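Local coordinates for protein transcriptional regulator (Aquifex aeolicus, PDB 2EH3) that probably binds DNA through a helix-turn-helix domain and regulates transcription, as other TetR/AcrR-family regulators do, at residues K60-S63 and L64-N68; V91-F94 and L95-L99; R105-Y108 and F109-E113; R117-E120 and K121-E124; L164-G167 and L168-I171. One frame throughout, in Å; residues are numbered along the deposited sequence.

How the interactions relate
All five contacts lie within single helices, and their chemistry follows what each helix faces. Interactions 3 and 4 share helix 105-126, their centres about 17 Å apart: interaction 3 sets aromatic rings against the second subunit, interaction 4 sets a ring among helices of its own chain. Interaction 2, on helix 88-99, touches interaction 3 through Leu98 and Ile107 and likewise reaches the second subunit. Interaction 1, ending helix 46-67, packs Phe65 against Phe119 of interaction 4 and turns glutamates outward on its other side. Interaction 5, about 21 Å from the chain's centre, is largely aliphatic and meets the second subunit by packing, without the aromatic and arginine contacts of interactions 2 and 3. Every contact mixes buried and more exposed residues.

Interaction 1 of 5, residues K60-S63 and L64-N68; sequences KIIS and LFEEN
Ile61 and Phe65, one turn apart, supply the main apolar part of this contact: the two side chains run alongside each other, and Ile61 CG2 meets Phe65 CE2 at 3.7 Å. The methyl comes within reach because CG2 lies anti to the backbone N of Ile61 (the CG1 branch has chi1 -63°). A second van der Waals contact joins Ile62 and Glu66, whose extended chain reaches back along the helix and places OE2 3.7 Å from Ile62 CG2. Backbone bonds form the next group, four successive i to i+4 links from Leu64 N to Lys60 O through Glu67 N to Ser63 O, the last at 2.8 Å. These turns close helix 46-67, and Asn68 is the first residue to leave helical geometry. Phe65 there faces Arg118 and Phe119 of helix 105-126, while Leu64 packs on Met79 and Val83 of helix 73-86. With an alanine at Phe65, Ile61 CG2 would probably lose its aromatic neighbour and a gap would open against Phe119. The polar group is a water bridge: the water donates to Glu67 OE2 at 2.9 Å and is hydrogen-bonded to Ser63 OG at 3.0 Å; Ser63 OG also bonds to Lys59 O.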
loop_
_atom_site.group_PDB
_atom_site.type_symbol
_atom_site.label_atom_id
_atom_site.label_comp_id
_atom_site.label_asym_id
_atom_site.label_seq_id
_atom_site.Cartn_x
_atom_site.Cartn_y
_atom_site.Cartn_z
ATOM N N LYS A 60 -6.831 6.834 18.651
ATOM C CA LYS A 60 -7.939 7.643 18.140
ATOM C C LYS A 60 -8.839 6.728 17.312
ATOM O O LYS A 60 -10.059 6.929 17.263
ATOM C CB LYS A 60 -7.435 8.805 17.257
ATOM C CG LYS A 60 -6.758 9.894 18.060
ATOM C CD LYS A 60 -6.105 10.952 17.178
ATOM C CE LYS A 60 -5.300 11.911 18.054
ATOM N NZ LYS A 60 -4.345 12.771 17.295
ATOM N N ILE A 61 -8.234 5.732 16.660
ATOM C CA ILE A 61 -8.997 4.792 15.848
ATOM C C ILE A 61 -9.814 3.876 16.749
ATOM O O ILE A 61 -10.993 3.611 16.481
ATOM C CB ILE A 61 -8.068 3.957 14.940
ATOM C CG1 ILE A 61 -7.358 4.893 13.952
ATOM C CG2 ILE A 61 -8.878 2.911 14.169
ATOM C CD1 ILE A 61 -8.290 5.690 13.071
ATOM N N ILE A 62 -9.194 3.394 17.817
ATOM C CA ILE A 62 -9.918 2.552 18.767
ATOM C C ILE A 62 -11.108 3.358 19.304
ATOM O O ILE A 62 -12.228 2.839 19.371
ATOM C CB ILE A 62 -8.998 2.118 19.919
ATOM C CG1 ILE A 62 -7.930 1.182 19.352
ATOM C CG2 ILE A 62 -9.796 1.436 21.053
ATOM C CD1 ILE A 62 -6.929 0.694 20.396
ATOM N N SER A 63 -10.868 4.611 19.689
ATOM C CA SER A 63 -11.948 5.472 20.195
ATOM C C SER A 63 -13.063 5.633 19.173
ATOM O O SER A 63 -14.248 5.596 19.522
ATOM C CB SER A 63 -11.410 6.863 20.550
ATOM O OG SER A 63 -10.589 6.773 21.690
ATOM N N LEU A 64 -12.684 5.829 17.912
ATOM C CA LEU A 64 -13.660 5.982 16.848
ATOM C C LEU A 64 -14.611 4.778 16.816
ATOM O O LEU A 64 -15.835 4.942 16.738
ATOM C CB LEU A 64 -12.940 6.123 15.499
ATOM C CG LEU A 64 -13.808 6.198 14.238
ATOM C CD1 LEU A 64 -13.285 7.297 13.324
ATOM C CD2 LEU A 64 -13.795 4.875 13.518
ATOM N N PHE A 65 -14.054 3.572 16.864
ATOM C CA PHE A 65 -14.886 2.386 16.832
ATOM C C PHE A 65 -15.756 2.309 18.074
ATOM O O PHE A 65 -16.938 2.014 17.970
ATOM C CB PHE A 65 -14.034 1.113 16.752
ATOM C CG PHE A 65 -13.571 0.787 15.372
ATOM C CD1 PHE A 65 -14.474 0.385 14.403
ATOM C CD2 PHE A 65 -12.220 0.893 15.033
ATOM C CE1 PHE A 65 -14.046 0.093 13.113
ATOM C CE2 PHE A 65 -11.791 0.598 13.744
ATOM C CZ PHE A 65 -12.716 0.196 12.786
ATOM N N GLU A 66 -15.180 2.587 19.237
ATOM C CA GLU A 66 -15.954 2.474 20.482
ATOM C C GLU A 66 -17.088 3.499 20.543
ATOM O O GLU A 66 -18.216 3.178 20.948
ATOM C CB GLU A 66 -15.040 2.659 21.712
ATOM C CG GLU A 66 -13.981 1.562 21.925
ATOM C CD GLU A 66 -13.033 1.871 23.094
ATOM O OE1 GLU A 66 -12.881 3.063 23.448
ATOM O OE2 GLU A 66 -12.422 0.928 23.653
ATOM N N GLU A 67 -16.800 4.720 20.113
ATOM C CA GLU A 67 -17.780 5.802 20.189
ATOM C C GLU A 67 -18.838 5.847 19.106
ATOM O O GLU A 67 -19.811 6.599 19.216
ATOM C CB GLU A 67 -17.053 7.149 20.209
ATOM C CG GLU A 67 -16.062 7.276 21.353
ATOM C CD GLU A 67 -15.101 8.459 21.204
ATOM O OE1 GLU A 67 -15.066 9.107 20.138
ATOM O OE2 GLU A 67 -14.349 8.728 22.164
ATOM N N ASN A 68 -18.663 5.042 18.062
ATOM C CA ASN A 68 -19.579 5.044 16.940
ATOM C C ASN A 68 -20.085 3.669 16.554
ATOM O O ASN A 68 -20.522 3.462 15.420
ATOM C CB ASN A 68 -18.901 5.706 15.741
ATOM C CG ASN A 68 -18.453 7.116 16.051
ATOM O OD1 ASN A 68 -17.284 7.374 16.353
ATOM N ND2 ASN A 68 -19.399 8.034 16.012
HETATM O O HOH W 1 -12.847 6.770 23.720
#

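Interaction 2 of 5, residues V91-F94 and L95-L99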
loop_
_atom_site.group_PDB
_atom_site.type_symbol
_atom_site.label_atom_id
_atom_site.label_comp_id
_atom_site.label_asym_id
_atom_site.label_seq_id
_atom_site.Cartn_x
_atom_site.Cartn_y
_atom_site.Cartn_z
ATOM N N VAL A 91 -0.456 9.167 8.741
ATOM C CA VAL A 91 -0.730 8.132 7.761
ATOM C C VAL A 91 0.473 8.025 6.830
ATOM O O VAL A 91 0.890 6.928 6.476
ATOM C CB VAL A 91 -2.006 8.460 6.938
ATOM C CG1 VAL A 91 -2.137 7.477 5.772
ATOM C CG2 VAL A 91 -3.233 8.383 7.846
ATOM N N TYR A 92 1.046 9.169 6.453
ATOM C CA TYR A 92 2.213 9.190 5.576
ATOM C C TYR A 92 3.397 8.494 6.282
ATOM O O TYR A 92 4.089 7.646 5.691
ATOM C CB TYR A 92 2.507 10.656 5.229
ATOM C CG TYR A 92 3.524 10.857 4.159
ATOM C CD1 TYR A 92 4.881 10.769 4.458
ATOM C CD2 TYR A 92 3.141 11.132 2.850
ATOM C CE1 TYR A 92 5.834 10.950 3.475
ATOM C CE2 TYR A 92 4.079 11.314 1.862
ATOM C CZ TYR A 92 5.420 11.222 2.176
ATOM O OH TYR A 92 6.355 11.392 1.187
ATOM N N ILE A 93 3.625 8.811 7.559
ATOM C CA ILE A 93 4.712 8.185 8.322
ATOM C C ILE A 93 4.481 6.663 8.433
ATOM O O ILE A 93 5.400 5.840 8.272
ATOM C CB ILE A 93 4.776 8.854 9.734
ATOM C CG1 ILE A 93 5.246 10.310 9.576
ATOM C CG2 ILE A 93 5.730 8.074 10.665
ATOM C CD1 ILE A 93 4.985 11.203 10.835
ATOM N N PHE A 94 3.235 6.285 8.706
ATOM C CA PHE A 94 2.850 4.895 8.824
ATOM C C PHE A 94 3.271 4.094 7.572
ATOM O O PHE A 94 3.833 2.998 7.668
ATOM C CB PHE A 94 1.323 4.873 8.999
ATOM C CG PHE A 94 0.741 3.544 9.385
ATOM C CD1 PHE A 94 1.100 2.919 10.567
ATOM C CD2 PHE A 94 -0.228 2.961 8.579
ATOM C CE1 PHE A 94 0.499 1.721 10.951
ATOM C CE2 PHE A 94 -0.838 1.758 8.952
ATOM C CZ PHE A 94 -0.467 1.143 10.143
ATOM N N LEU A 95 2.989 4.637 6.395
ATOM C CA LEU A 95 3.405 3.939 5.175
ATOM C C LEU A 95 4.913 3.993 4.892
ATOM O O LEU A 95 5.592 2.948 4.784
ATOM C CB LEU A 95 2.641 4.535 3.984
ATOM C CG LEU A 95 3.042 4.092 2.578
ATOM C CD1 LEU A 95 2.969 2.588 2.429
ATOM C CD2 LEU A 95 2.125 4.783 1.564
ATOM N N PHE A 96 5.459 5.200 4.834
ATOM C CA PHE A 96 6.847 5.331 4.415
ATOM C C PHE A 96 7.915 5.040 5.420
ATOM O O PHE A 96 9.033 4.685 5.036
ATOM C CB PHE A 96 7.032 6.702 3.778
ATOM C CG PHE A 96 6.225 6.868 2.527
ATOM C CD1 PHE A 96 6.485 6.064 1.408
ATOM C CD2 PHE A 96 5.186 7.790 2.460
ATOM C CE1 PHE A 96 5.724 6.180 0.241
ATOM C CE2 PHE A 96 4.421 7.905 1.294
ATOM C CZ PHE A 96 4.689 7.106 0.186
ATOM N N ASP A 97 7.579 5.180 6.702
ATOM C CA ASP A 97 8.516 4.861 7.763
ATOM C C ASP A 97 8.284 3.503 8.443
ATOM O O ASP A 97 9.222 2.954 9.064
ATOM C CB ASP A 97 8.522 5.967 8.809
ATOM C CG ASP A 97 9.021 7.269 8.249
ATOM O OD1 ASP A 97 10.123 7.294 7.674
ATOM O OD2 ASP A 97 8.276 8.256 8.383
ATOM N N LEU A 98 7.073 2.941 8.349
ATOM C CA LEU A 98 6.846 1.643 8.960
ATOM C C LEU A 98 6.686 0.517 7.943
ATOM O O LEU A 98 7.477 -0.418 7.984
ATOM C CB LEU A 98 5.669 1.690 9.960
ATOM C CG LEU A 98 5.978 2.428 11.286
ATOM C CD1 LEU A 98 5.735 3.912 11.161
ATOM C CD2 LEU A 98 5.084 1.843 12.399
ATOM N N LEU A 99 5.710 0.586 7.039
ATOM C CA LEU A 99 5.585 -0.494 6.052
ATOM C C LEU A 99 6.873 -0.638 5.251
ATOM O O LEU A 99 7.370 -1.756 5.054
ATOM C CB LEU A 99 4.408 -0.224 5.100
ATOM C CG LEU A 99 4.372 -1.185 3.891
ATOM C CD1 LEU A 99 4.178 -2.617 4.402
ATOM C CD2 LEU A 99 3.210 -0.807 2.918
#
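Regular i to i+4 bonding from Val91 to Asp97 gives way to a wider pi-type turn at 95-99, where Leu99 N bonds to Phe94 O at 3.1 Å, while Leu98 N makes only weak bonds to Ile93 O and Phe94 O. Among the side chains, Phe96 turns an edge to the face of Tyr92, with ring centroids 4.5 Å apart and planes at 52°. CG of Tyr92 is anti to the backbone N (chi1 -170°) and CG of Phe96 anti to the carbonyl carbon (chi1 -64°), which brings the rings together across the turn. Phe96 CD2 stands over the centre of the tyrosine ring, 3.4 Å from Tyr92 CE1. This pair sits on helix 88-99 of the TetR-type C-terminal domain, at the subunit interface: Arg105 of the second subunit bonds to Tyr92 OH and makes a cation-pi contact with Phe96. Ile93 CG2 lies 3.4 Å from Asp97 OD2, while Asp97 OD1 accepts a bond from Tyr20 N. Leu98 CD1 comes 4.2 Å from Ile93 CG2, and both residues pack on Ile50 of helix 46-67.

Interaction 3 of 5, residues R105-Y108 and F109-E113; sequences RNIY and FEKIE
The first turns of helix 105-126, in the TetR-type C-terminal domain, carry Tyr108 and Phe109 as a T-shaped pair of sequence neighbours. The edge of Tyr108 points into the face of Phe109, with centroids 5.1 Å apart and planes at 84°; Tyr108 CD2 stands over the centre of the phenylalanine ring. Different first torsions let adjacent residues meet in this way: CG of Tyr108 is anti to the backbone N (chi1 174°), whereas CG of Phe109 is anti to the carbonyl carbon (chi1 -74°). Ile112 covers one face of the tyrosine in a CH-pi contact, its CG1 4.3 Å from the Tyr108 centroid and displaced toward the rim. Arg105 runs alongside Phe109, with CG 3.7 Å from Phe109 CE2; its NE bonds to Leu99 O of its own chain, and the guanidinium reaches on to the second subunit. Phe109 also meets His148 of that subunit edge-to-face, and Tyr108 OH bonds to Arg143 of its own chain. On the exposed side Asn106 ND2 donates to Glu110 OE2 at 2.9 Å. Glu110 OE2 lies close to the amide plane of Asn106, whereas the N-H reaches OE2 from above the carboxylate plane. A neutral amide donor can thus hold the carboxylate across one turn but probably leaves its negative charge largely uncompensated, while the rings join the turn to the dimer interface.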
loop_
_atom_site.group_PDB
_atom_site.type_symbol
_atom_site.label_atom_id
_atom_site.label_comp_id
_atom_site.label_asym_id
_atom_site.label_seq_id
_atom_site.Cartn_x
_atom_site.Cartn_y
_atom_site.Cartn_z
ATOM N N ARG A 105 8.080 -3.031 10.004
ATOM C CA ARG A 105 7.003 -3.590 9.177
ATOM C C ARG A 105 5.937 -4.314 9.983
ATOM O O ARG A 105 4.739 -4.206 9.678
ATOM C CB ARG A 105 7.571 -4.551 8.128
ATOM C CG ARG A 105 6.537 -4.901 7.039
ATOM C CD ARG A 105 7.203 -5.561 5.838
ATOM N NE ARG A 105 8.201 -4.656 5.283
ATOM C CZ ARG A 105 9.094 -4.983 4.356
ATOM N NH1 ARG A 105 9.114 -6.216 3.860
ATOM N NH2 ARG A 105 9.968 -4.078 3.936
ATOM N N ASN A 106 6.367 -5.028 11.012
ATOM C CA ASN A 106 5.427 -5.779 11.830
ATOM C C ASN A 106 4.407 -4.868 12.521
ATOM O O ASN A 106 3.264 -5.282 12.736
ATOM C CB ASN A 106 6.180 -6.588 12.881
ATOM C CG ASN A 106 6.867 -5.701 13.903
ATOM O OD1 ASN A 106 7.848 -4.993 13.598
ATOM N ND2 ASN A 106 6.337 -5.706 15.130
ATOM N N ILE A 107 4.808 -3.649 12.883
ATOM C CA ILE A 107 3.885 -2.726 13.554
ATOM C C ILE A 107 2.805 -2.283 12.590
ATOM O O ILE A 107 1.619 -2.206 12.953
ATOM C CB ILE A 107 4.641 -1.490 14.087
ATOM C CG1 ILE A 107 5.685 -1.957 15.093
ATOM C CG2 ILE A 107 3.658 -0.471 14.726
ATOM C CD1 ILE A 107 6.684 -0.875 15.510
ATOM N N TYR A 108 3.208 -1.965 11.362
ATOM C CA TYR A 108 2.276 -1.548 10.325
ATOM C C TYR A 108 1.217 -2.619 10.220
ATOM O O TYR A 108 0.021 -2.338 10.325
ATOM C CB TYR A 108 2.990 -1.428 8.977
ATOM C CG TYR A 108 2.084 -1.146 7.808
ATOM C CD1 TYR A 108 1.710 0.163 7.482
ATOM C CD2 TYR A 108 1.621 -2.179 7.002
ATOM C CE1 TYR A 108 0.906 0.428 6.373
ATOM C CE2 TYR A 108 0.811 -1.935 5.896
ATOM C CZ TYR A 108 0.459 -0.621 5.580
ATOM O OH TYR A 108 -0.307 -0.400 4.454
ATOM N N PHE A 109 1.646 -3.859 10.034
ATOM C CA PHE A 109 0.641 -4.920 9.914
ATOM C C PHE A 109 -0.159 -5.196 11.182
ATOM O O PHE A 109 -1.351 -5.557 11.099
ATOM C CB PHE A 109 1.282 -6.198 9.356
ATOM C CG PHE A 109 1.583 -6.107 7.884
ATOM C CD1 PHE A 109 0.547 -5.884 6.969
ATOM C CD2 PHE A 109 2.897 -6.189 7.408
ATOM C CE1 PHE A 109 0.808 -5.738 5.597
ATOM C CE2 PHE A 109 3.173 -6.044 6.023
ATOM C CZ PHE A 109 2.123 -5.812 5.121
ATOM N N GLU A 110 0.453 -5.014 12.350
ATOM C CA GLU A 110 -0.259 -5.257 13.600
ATOM C C GLU A 110 -1.433 -4.296 13.737
ATOM O O GLU A 110 -2.554 -4.704 14.074
ATOM C CB GLU A 110 0.703 -5.107 14.793
ATOM C CG GLU A 110 1.552 -6.356 15.037
ATOM C CD GLU A 110 2.814 -6.084 15.856
ATOM O OE1 GLU A 110 2.846 -5.075 16.601
ATOM O OE2 GLU A 110 3.778 -6.888 15.760
ATOM N N LYS A 111 -1.199 -3.028 13.440
ATOM C CA LYS A 111 -2.221 -2.008 13.549
ATOM C C LYS A 111 -3.327 -2.181 12.542
ATOM O O LYS A 111 -4.496 -1.941 12.855
ATOM C CB LYS A 111 -1.593 -0.614 13.397
ATOM C CG LYS A 111 -0.637 -0.279 14.509
ATOM C CD LYS A 111 -1.225 -0.594 15.897
ATOM C CE LYS A 111 -0.316 -0.030 16.982
ATOM N NZ LYS A 111 -0.759 -0.344 18.370
ATOM N N ILE A 112 -2.972 -2.590 11.328
ATOM C CA ILE A 112 -3.971 -2.806 10.292
ATOM C C ILE A 112 -4.842 -3.971 10.713
ATOM O O ILE A 112 -6.069 -3.900 10.620
ATOM C CB ILE A 112 -3.343 -3.161 8.926
ATOM C CG1 ILE A 112 -2.515 -1.982 8.401
ATOM C CG2 ILE A 112 -4.468 -3.578 7.942
ATOM C CD1 ILE A 112 -3.348 -0.809 7.890
ATOM N N GLU A 113 -4.203 -5.036 11.182
ATOM C CA GLU A 113 -4.947 -6.223 11.599
ATOM C C GLU A 113 -5.897 -5.870 12.722
ATOM O O GLU A 113 -7.025 -6.363 12.749
ATOM C CB GLU A 113 -3.975 -7.321 12.055
ATOM C CG GLU A 113 -4.626 -8.597 12.590
ATOM C CD GLU A 113 -5.607 -9.216 11.607
ATOM O OE1 GLU A 113 -5.402 -9.053 10.390
ATOM O OE2 GLU A 113 -6.577 -9.882 12.057
#

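Interaction 4 of 5, residues R117-E120 and K121-E124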
loop_
_atom_site.group_PDB
_atom_site.type_symbol
_atom_site.label_atom_id
_atom_site.label_comp_id
_atom_site.label_asym_id
_atom_site.label_seq_id
_atom_site.Cartn_x
_atom_site.Cartn_y
_atom_site.Cartn_z
ATOM N N ARG A 117 -9.848 -6.298 12.635
ATOM C CA ARG A 117 -10.592 -7.098 13.604
ATOM C C ARG A 117 -11.750 -6.291 14.180
ATOM O O ARG A 117 -12.868 -6.804 14.304
ATOM C CB ARG A 117 -9.696 -7.573 14.759
ATOM C CG ARG A 117 -8.744 -8.714 14.409
ATOM C CD ARG A 117 -8.144 -9.346 15.678
ATOM N NE ARG A 117 -7.394 -8.395 16.505
ATOM C CZ ARG A 117 -6.124 -8.052 16.291
ATOM N NH1 ARG A 117 -5.459 -8.585 15.280
ATOM N NH2 ARG A 117 -5.521 -7.177 17.085
ATOM N N ARG A 118 -11.501 -5.024 14.513
ATOM C CA ARG A 118 -12.565 -4.199 15.071
ATOM C C ARG A 118 -13.666 -3.910 14.067
ATOM O O ARG A 118 -14.859 -3.902 14.407
ATOM C CB ARG A 118 -11.989 -2.884 15.597
ATOM C CG ARG A 118 -11.099 -3.110 16.769
ATOM C CD ARG A 118 -10.472 -1.811 17.218
ATOM N NE ARG A 118 -9.552 -2.031 18.335
ATOM C CZ ARG A 118 -9.937 -2.051 19.608
ATOM N NH1 ARG A 118 -11.214 -1.865 19.917
ATOM N NH2 ARG A 118 -9.043 -2.252 20.560
ATOM N N PHE A 119 -13.280 -3.647 12.825
ATOM C CA PHE A 119 -14.248 -3.386 11.804
ATOM C C PHE A 119 -15.089 -4.648 11.573
ATOM O O PHE A 119 -16.318 -4.586 11.407
ATOM C CB PHE A 119 -13.517 -2.955 10.532
ATOM C CG PHE A 119 -14.424 -2.524 9.436
ATOM C CD1 PHE A 119 -15.594 -1.809 9.695
ATOM C CD2 PHE A 119 -14.085 -2.825 8.111
ATOM C CE1 PHE A 119 -16.419 -1.393 8.650
ATOM C CE2 PHE A 119 -14.895 -2.418 7.069
ATOM C CZ PHE A 119 -16.062 -1.701 7.331
ATOM N N GLU A 120 -14.426 -5.796 11.554
ATOM C CA GLU A 120 -15.154 -7.051 11.360
ATOM C C GLU A 120 -16.182 -7.259 12.435
ATOM O O GLU A 120 -17.337 -7.628 12.130
ATOM C CB GLU A 120 -14.217 -8.261 11.371
ATOM C CG GLU A 120 -13.605 -8.476 10.054
ATOM C CD GLU A 120 -13.039 -9.847 9.879
ATOM O OE1 GLU A 120 -12.445 -10.016 8.804
ATOM O OE2 GLU A 120 -13.172 -10.746 10.768
ATOM N N LYS A 121 -15.776 -7.036 13.690
ATOM C CA LYS A 121 -16.676 -7.213 14.835
ATOM C C LYS A 121 -17.901 -6.329 14.665
ATOM O O LYS A 121 -19.022 -6.744 14.924
ATOM C CB LYS A 121 -15.965 -6.868 16.147
ATOM C CG LYS A 121 -14.896 -7.901 16.534
ATOM C CD LYS A 121 -14.317 -7.674 17.931
ATOM C CE LYS A 121 -12.961 -8.392 18.102
ATOM N NZ LYS A 121 -12.974 -9.818 17.648
ATOM N N PHE A 122 -17.675 -5.085 14.274
ATOM C CA PHE A 122 -18.785 -4.156 14.033
ATOM C C PHE A 122 -19.719 -4.681 12.926
ATOM O O PHE A 122 -20.966 -4.645 13.037
ATOM C CB PHE A 122 -18.186 -2.783 13.670
ATOM C CG PHE A 122 -19.164 -1.827 13.052
ATOM C CD1 PHE A 122 -19.986 -1.025 13.858
ATOM C CD2 PHE A 122 -19.276 -1.724 11.666
ATOM C CE1 PHE A 122 -20.890 -0.147 13.273
ATOM C CE2 PHE A 122 -20.185 -0.841 11.066
ATOM C CZ PHE A 122 -20.991 -0.052 11.882
ATOM N N LEU A 123 -19.145 -5.200 11.848
ATOM C CA LEU A 123 -19.967 -5.700 10.757
ATOM C C LEU A 123 -20.672 -7.013 11.046
ATOM O O LEU A 123 -21.650 -7.322 10.376
ATOM C CB LEU A 123 -19.125 -5.855 9.497
ATOM C CG LEU A 123 -18.659 -4.537 8.875
ATOM C CD1 LEU A 123 -17.632 -4.859 7.820
ATOM C CD2 LEU A 123 -19.842 -3.766 8.279
ATOM N N GLU A 124 -20.201 -7.779 12.036
ATOM C CA GLU A 124 -20.839 -9.078 12.327
ATOM C C GLU A 124 -22.238 -8.915 12.882
ATOM O O GLU A 124 -23.047 -9.843 12.777
ATOM C CB GLU A 124 -20.004 -9.905 13.322
ATOM C CG GLU A 124 -18.697 -10.530 12.788
ATOM C CD GLU A 124 -18.887 -11.713 11.815
ATOM O OE1 GLU A 124 -19.928 -12.405 11.823
ATOM O OE2 GLU A 124 -17.922 -11.942 11.061
#
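Leu123 lies across one face of the Phe119 ring, its CD1 3.7 Å from the centroid and 16° off the ring normal, a CH-pi contact displaced toward the rim on the CZ side. CG of Phe119 is anti to the backbone N (chi1 -174°), carrying the ring along the helix toward this methyl. Phe122 meets the same ring obliquely, with its CD2 4.2 Å from Phe119 CE1. The three residues form the inward side of this part of helix 105-126: Phe119 also packs on Ile138, Leu77 and helix 46-67, and Leu123 on Pro73 and Ala131, so three other helices converge here. Replacing Phe119 by an alanine would probably leave Leu123 CD1 without the ring beneath it and open a gap between these helices. Lys121 N bonds to Arg117 O at 3.0 Å. Arg117 and Arg118 both form salt bridges with Asp114, whereas Glu120 OE2 and Glu124 OE2, 4.9 Å apart, probably repel each other mildly; the ring contacts involve no charge.

Interaction 5 of 5, residues L164-G167 and L168-I171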
loop_
_atom_site.group_PDB
_atom_site.type_symbol
_atom_site.label_atom_id
_atom_site.label_comp_id
_atom_site.label_asym_id
_atom_site.label_seq_id
_atom_site.Cartn_x
_atom_site.Cartn_y
_atom_site.Cartn_z
ATOM N N LEU A 164 -15.809 7.850 -1.357
ATOM C CA LEU A 164 -16.122 6.807 -0.360
ATOM C C LEU A 164 -17.628 6.570 -0.308
ATOM O O LEU A 164 -18.092 5.434 -0.350
ATOM C CB LEU A 164 -15.620 7.249 1.037
ATOM C CG LEU A 164 -15.925 6.224 2.120
ATOM C CD1 LEU A 164 -15.029 5.012 1.949
ATOM C CD2 LEU A 164 -15.614 6.834 3.474
ATOM N N ARG A 165 -18.398 7.652 -0.213
ATOM C CA ARG A 165 -19.857 7.553 -0.148
ATOM C C ARG A 165 -20.431 6.746 -1.313
ATOM O O ARG A 165 -21.255 5.834 -1.108
ATOM C CB ARG A 165 -20.474 8.968 -0.144
ATOM C CG ARG A 165 -21.997 8.979 -0.115
ATOM C CD ARG A 165 -22.543 10.401 -0.156
ATOM N NE ARG A 165 -21.583 11.339 0.410
ATOM C CZ ARG A 165 -21.026 12.350 -0.253
ATOM N NH1 ARG A 165 -21.335 12.588 -1.537
ATOM N NH2 ARG A 165 -20.132 13.109 0.362
ATOM N N GLU A 166 -20.006 7.054 -2.535
ATOM C CA GLU A 166 -20.546 6.321 -3.671
ATOM C C GLU A 166 -20.152 4.864 -3.690
ATOM O O GLU A 166 -20.974 4.011 -4.031
ATOM C CB GLU A 166 -20.162 7.022 -4.975
ATOM C CG GLU A 166 -21.005 8.297 -5.187
ATOM C CD GLU A 166 -22.521 8.055 -5.042
ATOM O OE1 GLU A 166 -23.079 7.229 -5.810
ATOM O OE2 GLU A 166 -23.155 8.697 -4.158
ATOM N N GLY A 167 -18.916 4.575 -3.300
ATOM C CA GLY A 167 -18.472 3.194 -3.290
ATOM C C GLY A 167 -19.164 2.386 -2.219
ATOM O O GLY A 167 -19.517 1.233 -2.482
ATOM N N LEU A 168 -19.384 2.964 -1.036
ATOM C CA LEU A 168 -20.065 2.233 0.031
ATOM C C LEU A 168 -21.525 2.010 -0.315
ATOM O O LEU A 168 -22.076 0.959 -0.006
ATOM C CB LEU A 168 -19.930 2.959 1.364
ATOM C CG LEU A 168 -18.492 3.039 1.867
ATOM C CD1 LEU A 168 -18.564 3.682 3.228
ATOM C CD2 LEU A 168 -17.795 1.668 1.947
ATOM N N LYS A 169 -22.145 2.987 -0.974
ATOM C CA LYS A 169 -23.528 2.834 -1.385
ATOM C C LYS A 169 -23.624 1.650 -2.333
ATOM O O LYS A 169 -24.528 0.819 -2.216
ATOM C CB LYS A 169 -24.030 4.112 -2.081
ATOM C CG LYS A 169 -25.430 3.963 -2.691
ATOM C CD LYS A 169 -25.955 5.293 -3.241
ATOM C CE LYS A 169 -27.350 5.121 -3.850
ATOM N NZ LYS A 169 -28.064 6.417 -4.001
ATOM N N LEU A 170 -22.688 1.553 -3.273
ATOM C CA LEU A 170 -22.716 0.451 -4.215
ATOM C C LEU A 170 -22.547 -0.885 -3.481
ATOM O O LEU A 170 -23.296 -1.842 -3.719
ATOM C CB LEU A 170 -21.628 0.642 -5.272
ATOM C CG LEU A 170 -21.524 -0.396 -6.395
ATOM C CD1 LEU A 170 -20.777 0.244 -7.554
ATOM C CD2 LEU A 170 -20.828 -1.661 -5.921
ATOM N N ILE A 171 -21.597 -0.938 -2.558
ATOM C CA ILE A 171 -21.346 -2.164 -1.799
ATOM C C ILE A 171 -22.534 -2.577 -0.925
ATOM O O ILE A 171 -22.968 -3.749 -0.977
ATOM C CB ILE A 171 -20.049 -1.994 -0.937
ATOM C CG1 ILE A 171 -18.813 -1.877 -1.848
ATOM C CG2 ILE A 171 -19.902 -3.181 0.040
ATOM C CD1 ILE A 171 -17.515 -1.388 -1.168
#
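Leu164 has CG anti to its own amide nitrogen (chi1 179°), whereas Leu168, one turn later, has CG anti to the carbonyl carbon (chi1 -65°), and this difference brings their branches together across the turn. Both belong to helix 157-171, the last helix of the TetR-type C-terminal domain. Leu164 CG approaches Leu168 CD1 to 3.8 Å, and Leu164 CD1 lies 4.0 Å from both CG and CD1 of Leu168, so the two leucines pack across each other at van der Waals distance. The pair faces helix 73-86, Leu164 resting on Leu81 and Leu168 on Leu77; Leu164 also packs on Phe141 and Leu145 of helix 131-152. Helix 73-86 carries the magnesium ligands Glu75, Glu78 and Glu82, and the side chain of Leu164 is about 5 Å from that of Glu78. Further along, Ile171 packs on Leu134 and Ile137 of its own chain and on Ile137 of the second subunit. Glu166, which packs on Ile133 of the second subunit, has the opposite charge of Lys169 nearby, but its OE1 remains 5.4 Å from Lys169 NZ, so the charged atoms do not touch. At buried Gly167, the carbonyl O accepts Ile171 N at 3.0 Å and has Ile171 CG1 beside it at 3.3 Å.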